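Local coordinates for protein pngf-ii (Elizabethkingia meningoseptica, PDB 4R4X) that probably removes N-linked glycans from glycoproteins and glycopeptides as a peptide:N-glycosidase of the PNGase F family, at residues 297-309 with 323-335. Sequence-based numbering, arbitrary orientation.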
loop_
_atom_site.group_PDB
_atom_site.type_symbol
_atom_site.label_atom_id
_atom_site.label_comp_id
_atom_site.label_asym_id
_atom_site.label_seq_id
_atom_site.Cartn_x
_atom_site.Cartn_y
_atom_site.Cartn_z
ATOM N N ILE A 297 -17.275 0.395 -7.946
ATOM C CA ILE A 297 -16.639 0.975 -6.761
ATOM C C ILE A 297 -15.285 1.544 -7.154
ATOM O O ILE A 297 -14.440 0.830 -7.763
ATOM C CB ILE A 297 -16.495 -0.077 -5.670
ATOM C CG1 ILE A 297 -17.894 -0.400 -5.125
ATOM C CG2 ILE A 297 -15.567 0.350 -4.515
ATOM C CD1 ILE A 297 -17.891 -1.523 -4.145
ATOM N N GLU A 298 -15.078 2.805 -6.781
ATOM C CA GLU A 298 -13.766 3.467 -6.916
ATOM C C GLU A 298 -12.850 3.091 -5.761
ATOM O O GLU A 298 -13.090 3.494 -4.606
ATOM C CB GLU A 298 -13.928 4.990 -6.907
ATOM C CG GLU A 298 -14.833 5.500 -7.966
ATOM C CD GLU A 298 -15.008 7.003 -7.935
ATOM O OE1 GLU A 298 -15.254 7.573 -6.849
ATOM O OE2 GLU A 298 -14.912 7.614 -9.014
ATOM N N LEU A 299 -11.819 2.291 -6.016
ATOM C CA LEU A 299 -10.811 2.059 -4.964
ATOM C C LEU A 299 -10.054 3.348 -4.646
ATOM O O LEU A 299 -9.792 3.634 -3.484
ATOM C CB LEU A 299 -9.796 0.989 -5.369
ATOM C CG LEU A 299 -10.311 -0.412 -5.678
ATOM C CD1 LEU A 299 -9.112 -1.364 -5.801
ATOM C CD2 LEU A 299 -11.267 -0.891 -4.572
HETATM N N MSE A 300 -9.727 4.114 -5.681
HETATM C CA MSE A 300 -8.873 5.314 -5.570
HETATM C C MSE A 300 -9.222 6.234 -6.708
HETATM O O MSE A 300 -9.149 5.835 -7.861
HETATM C CB MSE A 300 -7.377 4.942 -5.676
HETATM C CG MSE A 300 -6.429 6.151 -5.707
HETATM SE SE MSE A 300 -4.763 5.789 -6.721
HETATM C CE MSE A 300 -4.405 3.951 -6.118
ATOM N N ARG A 301 -9.616 7.476 -6.398
ATOM C CA ARG A 301 -9.816 8.516 -7.387
ATOM C C ARG A 301 -8.562 9.379 -7.370
ATOM O O ARG A 301 -8.115 9.819 -6.293
ATOM C CB ARG A 301 -11.067 9.353 -7.063
ATOM C CG ARG A 301 -11.239 10.628 -7.897
ATOM C CD ARG A 301 -12.320 10.584 -8.960
ATOM N NE ARG A 301 -13.622 10.124 -8.469
ATOM C CZ ARG A 301 -14.616 10.866 -7.967
ATOM N NH1 ARG A 301 -14.521 12.182 -7.830
ATOM N NH2 ARG A 301 -15.728 10.255 -7.550
ATOM N N PHE A 302 -7.963 9.580 -8.549
ATOM C CA PHE A 302 -6.716 10.319 -8.655
ATOM C C PHE A 302 -6.738 11.190 -9.898
ATOM O O PHE A 302 -7.547 10.989 -10.818
ATOM C CB PHE A 302 -5.477 9.388 -8.656
ATOM C CG PHE A 302 -5.352 8.510 -9.882
ATOM C CD1 PHE A 302 -6.059 7.307 -9.980
ATOM C CD2 PHE A 302 -4.509 8.868 -10.939
ATOM C CE1 PHE A 302 -5.953 6.505 -11.111
ATOM C CE2 PHE A 302 -4.402 8.067 -12.078
ATOM C CZ PHE A 302 -5.118 6.883 -12.167
ATOM N N PHE A 303 -5.847 12.176 -9.920
ATOM C CA PHE A 303 -5.725 13.033 -11.077
ATOM C C PHE A 303 -4.291 13.037 -11.520
ATOM O O PHE A 303 -3.406 13.213 -10.697
ATOM C CB PHE A 303 -6.247 14.415 -10.736
ATOM C CG PHE A 303 -7.720 14.410 -10.498
ATOM C CD1 PHE A 303 -8.225 14.038 -9.268
ATOM C CD2 PHE A 303 -8.589 14.618 -11.550
ATOM C CE1 PHE A 303 -9.593 13.914 -9.060
ATOM C CE2 PHE A 303 -9.966 14.537 -11.349
ATOM C CZ PHE A 303 -10.469 14.158 -10.107
ATOM N N THR A 304 -4.054 12.831 -12.810
ATOM C CA THR A 304 -2.671 12.887 -13.325
ATOM C C THR A 304 -2.154 14.314 -13.286
ATOM O O THR A 304 -2.921 15.283 -13.397
ATOM C CB THR A 304 -2.477 12.323 -14.750
ATOM O OG1 THR A 304 -3.014 13.230 -15.726
ATOM C CG2 THR A 304 -3.094 10.960 -14.904
ATOM N N PRO A 305 -0.846 14.460 -13.088
ATOM C CA PRO A 305 -0.275 15.758 -13.251
ATOM C C PRO A 305 -0.184 16.098 -14.742
ATOM O O PRO A 305 -0.586 15.301 -15.565
ATOM C CB PRO A 305 1.078 15.610 -12.563
ATOM C CG PRO A 305 1.465 14.207 -12.838
ATOM C CD PRO A 305 0.179 13.442 -12.795
ATOM N N PHE A 306 0.263 17.300 -15.068
ATOM C CA PHE A 306 0.458 17.703 -16.451
ATOM C C PHE A 306 1.781 17.165 -17.015
ATOM O O PHE A 306 2.846 17.703 -16.723
ATOM C CB PHE A 306 0.496 19.208 -16.538
ATOM C CG PHE A 306 -0.821 19.900 -16.307
ATOM C CD1 PHE A 306 -1.666 20.196 -17.374
ATOM C CD2 PHE A 306 -1.164 20.358 -15.051
ATOM C CE1 PHE A 306 -2.837 20.917 -17.173
ATOM C CE2 PHE A 306 -2.339 21.049 -14.842
ATOM C CZ PHE A 306 -3.178 21.330 -15.900
ATOM N N GLY A 307 1.706 16.079 -17.766
ATOM C CA GLY A 307 2.794 15.602 -18.639
ATOM C C GLY A 307 4.071 15.077 -18.023
ATOM O O GLY A 307 5.174 15.177 -18.626
ATOM N N ILE A 308 3.954 14.484 -16.849
ATOM C CA ILE A 308 5.141 14.036 -16.126
ATOM C C ILE A 308 5.930 12.939 -16.851
ATOM O O ILE A 308 5.371 11.989 -17.408
ATOM C CB ILE A 308 4.809 13.581 -14.700
ATOM C CG1 ILE A 308 6.085 13.552 -13.849
ATOM C CG2 ILE A 308 4.132 12.204 -14.705
ATOM C CD1 ILE A 308 5.817 13.341 -12.385
ATOM N N GLY A 309 7.240 13.110 -16.844
ATOM C CA GLY A 309 8.137 12.181 -17.484
ATOM C C GLY A 309 8.353 12.600 -18.910
ATOM O O GLY A 309 9.424 13.105 -19.247
ATOM N N HIS A 323 9.927 15.797 -11.254
ATOM C CA HIS A 323 9.938 14.405 -10.853
ATOM C C HIS A 323 9.697 13.512 -12.058
ATOM O O HIS A 323 9.209 13.968 -13.090
ATOM C CB HIS A 323 8.867 14.137 -9.803
ATOM C CG HIS A 323 9.069 14.902 -8.550
ATOM N ND1 HIS A 323 10.279 14.931 -7.887
ATOM C CD2 HIS A 323 8.227 15.689 -7.843
ATOM C CE1 HIS A 323 10.158 15.690 -6.808
ATOM N NE2 HIS A 323 8.917 16.139 -6.749
ATOM N N ASN A 324 10.041 12.242 -11.907
ATOM C CA ASN A 324 9.987 11.271 -13.019
ATOM C C ASN A 324 8.672 10.554 -13.212
ATOM O O ASN A 324 8.321 10.162 -14.340
ATOM C CB ASN A 324 11.129 10.259 -12.847
ATOM C CG ASN A 324 12.493 10.921 -13.032
ATOM O OD1 ASN A 324 12.631 11.819 -13.849
ATOM N ND2 ASN A 324 13.483 10.499 -12.273
ATOM N N ASN A 325 7.952 10.349 -12.117
ATOM C CA ASN A 325 6.642 9.704 -12.174
ATOM C C ASN A 325 5.850 10.034 -10.896
ATOM O O ASN A 325 6.395 10.622 -9.957
ATOM C CB ASN A 325 6.797 8.189 -12.366
ATOM C CG ASN A 325 7.575 7.542 -11.240
ATOM O OD1 ASN A 325 7.132 7.524 -10.107
ATOM N ND2 ASN A 325 8.752 7.023 -11.553
ATOM N N THR A 326 4.568 9.679 -10.894
ATOM C CA THR A 326 3.672 10.026 -9.820
ATOM C C THR A 326 3.234 8.769 -9.118
ATOM O O THR A 326 2.717 7.873 -9.773
ATOM C CB THR A 326 2.381 10.680 -10.293
ATOM O OG1 THR A 326 2.645 11.500 -11.433
ATOM C CG2 THR A 326 1.764 11.483 -9.152
ATOM N N PRO A 327 3.445 8.699 -7.794
ATOM C CA PRO A 327 2.928 7.602 -7.012
ATOM C C PRO A 327 1.645 7.992 -6.283
ATOM O O PRO A 327 1.521 9.130 -5.812
ATOM C CB PRO A 327 4.027 7.372 -6.006
ATOM C CG PRO A 327 4.563 8.759 -5.740
ATOM C CD PRO A 327 4.315 9.566 -6.982
ATOM N N TYR A 328 0.726 7.035 -6.208
ATOM C CA TYR A 328 -0.524 7.181 -5.488
ATOM C C TYR A 328 -0.773 5.910 -4.686
ATOM O O TYR A 328 -0.794 4.811 -5.247
ATOM C CB TYR A 328 -1.695 7.365 -6.442
ATOM C CG TYR A 328 -1.565 8.409 -7.537
ATOM C CD1 TYR A 328 -0.932 8.106 -8.734
ATOM C CD2 TYR A 328 -2.143 9.677 -7.400
ATOM C CE1 TYR A 328 -0.869 9.027 -9.769
ATOM C CE2 TYR A 328 -2.065 10.614 -8.425
ATOM C CZ TYR A 328 -1.429 10.278 -9.606
ATOM O OH TYR A 328 -1.360 11.170 -10.657
ATOM N N ARG A 329 -0.998 6.049 -3.390
ATOM C CA ARG A 329 -1.294 4.887 -2.578
ATOM C C ARG A 329 -2.391 5.226 -1.586
ATOM O O ARG A 329 -2.282 6.200 -0.821
ATOM C CB ARG A 329 -0.040 4.383 -1.852
ATOM C CG ARG A 329 -0.206 3.008 -1.187
ATOM C CD ARG A 329 1.088 2.521 -0.527
ATOM N NE ARG A 329 1.055 1.094 -0.156
ATOM C CZ ARG A 329 1.896 0.504 0.695
ATOM N NH1 ARG A 329 2.839 1.204 1.319
ATOM N NH2 ARG A 329 1.792 -0.806 0.955
ATOM N N GLN A 330 -3.429 4.396 -1.592
ATOM C CA GLN A 330 -4.579 4.581 -0.720
ATOM C C GLN A 330 -4.862 3.336 0.146
ATOM O O GLN A 330 -4.820 2.191 -0.333
ATOM C CB GLN A 330 -5.814 4.866 -1.557
ATOM C CG GLN A 330 -7.058 5.128 -0.695
ATOM C CD GLN A 330 -8.119 5.946 -1.377
ATOM O OE1 GLN A 330 -9.339 5.671 -1.279
ATOM N NE2 GLN A 330 -7.698 6.946 -2.053
ATOM N N ASP A 331 -5.155 3.592 1.405
ATOM C CA ASP A 331 -5.639 2.591 2.367
ATOM C C ASP A 331 -7.080 2.281 1.985
ATOM O O ASP A 331 -7.906 3.180 1.911
ATOM C CB ASP A 331 -5.542 3.207 3.744
ATOM C CG ASP A 331 -5.979 2.276 4.884
ATOM O OD1 ASP A 331 -6.592 1.205 4.638
ATOM O OD2 ASP A 331 -5.710 2.670 6.040
ATOM N N ILE A 332 -7.376 1.022 1.706
ATOM C CA ILE A 332 -8.729 0.616 1.339
ATOM C C ILE A 332 -9.269 -0.488 2.274
ATOM O O ILE A 332 -10.121 -1.286 1.868
ATOM C CB ILE A 332 -8.789 0.138 -0.131
ATOM C CG1 ILE A 332 -7.689 -0.870 -0.440
ATOM C CG2 ILE A 332 -8.680 1.313 -1.090
ATOM C CD1 ILE A 332 -7.908 -1.550 -1.788
ATOM N N THR A 333 -8.819 -0.478 3.521
ATOM C CA THR A 333 -9.129 -1.528 4.536
ATOM C C THR A 333 -10.628 -1.733 4.715
ATOM O O THR A 333 -11.097 -2.873 4.825
ATOM C CB THR A 333 -8.430 -1.184 5.883
ATOM O OG1 THR A 333 -7.007 -1.208 5.678
ATOM C CG2 THR A 333 -8.811 -2.157 6.999
ATOM N N GLU A 334 -11.393 -0.642 4.663
ATOM C CA GLU A 334 -12.854 -0.716 4.760
ATOM C C GLU A 334 -13.583 -1.470 3.611
ATOM O O GLU A 334 -14.766 -1.813 3.748
ATOM C CB GLU A 334 -13.462 0.711 4.947
ATOM C CG GLU A 334 -13.652 1.546 3.683
ATOM C CD GLU A 334 -12.399 2.270 3.193
ATOM O OE1 GLU A 334 -11.275 1.900 3.587
ATOM O OE2 GLU A 334 -12.539 3.220 2.395
ATOM N N LEU A 335 -12.912 -1.709 2.487
ATOM C CA LEU A 335 -13.527 -2.464 1.387
ATOM C C LEU A 335 -13.221 -3.965 1.435
ATOM O O LEU A 335 -13.595 -4.720 0.521
ATOM C CB LEU A 335 -13.092 -1.876 0.030
ATOM C CG LEU A 335 -13.451 -0.402 -0.180
ATOM C CD1 LEU A 335 -12.873 0.133 -1.480
ATOM C CD2 LEU A 335 -14.968 -0.239 -0.134
#
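Strand 300-303, carrying Met300 and Phe302, runs nearly antiparallel (156°) to strand 326-331, carrying Tyr328, with the axes 8.3 Å apart at closest approach, a spacing that side chains rather than backbone pairing must fill. Tyr328 is central. Tyr328 OH donates to Phe303 O (2.9 Å) from above the carbonyl plane, tying the phenol end to the backbone of the facing segment. Phe302 CB sits over one face of the Tyr328 ring, 4.0 Å from its centroid, in a CH-pi contact. The Phe302 side chain, with CG lodged between its backbone N and carbonyl carbon (chi1 67°), turns a ring edge to the same aromatic system, giving an edge-to-face pair with planes at 50°. Met300, a selenomethionine modelled in two conformers, crosses at about a right angle in the one described, its SE against Tyr328 CB. At the corner of the chain, Leu299 CD2 packs 3.6 Å from Leu335 CD1. Farther along, the ring atom Pro305 CG comes within 3.3 Å of Thr326 OG1; that hydroxyl is hydrogen-bonded to Gln238. The two strands belong to different antiparallel sheets, facing each other as in a beta sandwich: 326-331 is outermost beside 231-240, whereas 297-303 lies between 248-253, with a classic bulge opposite Val251, and 493-504.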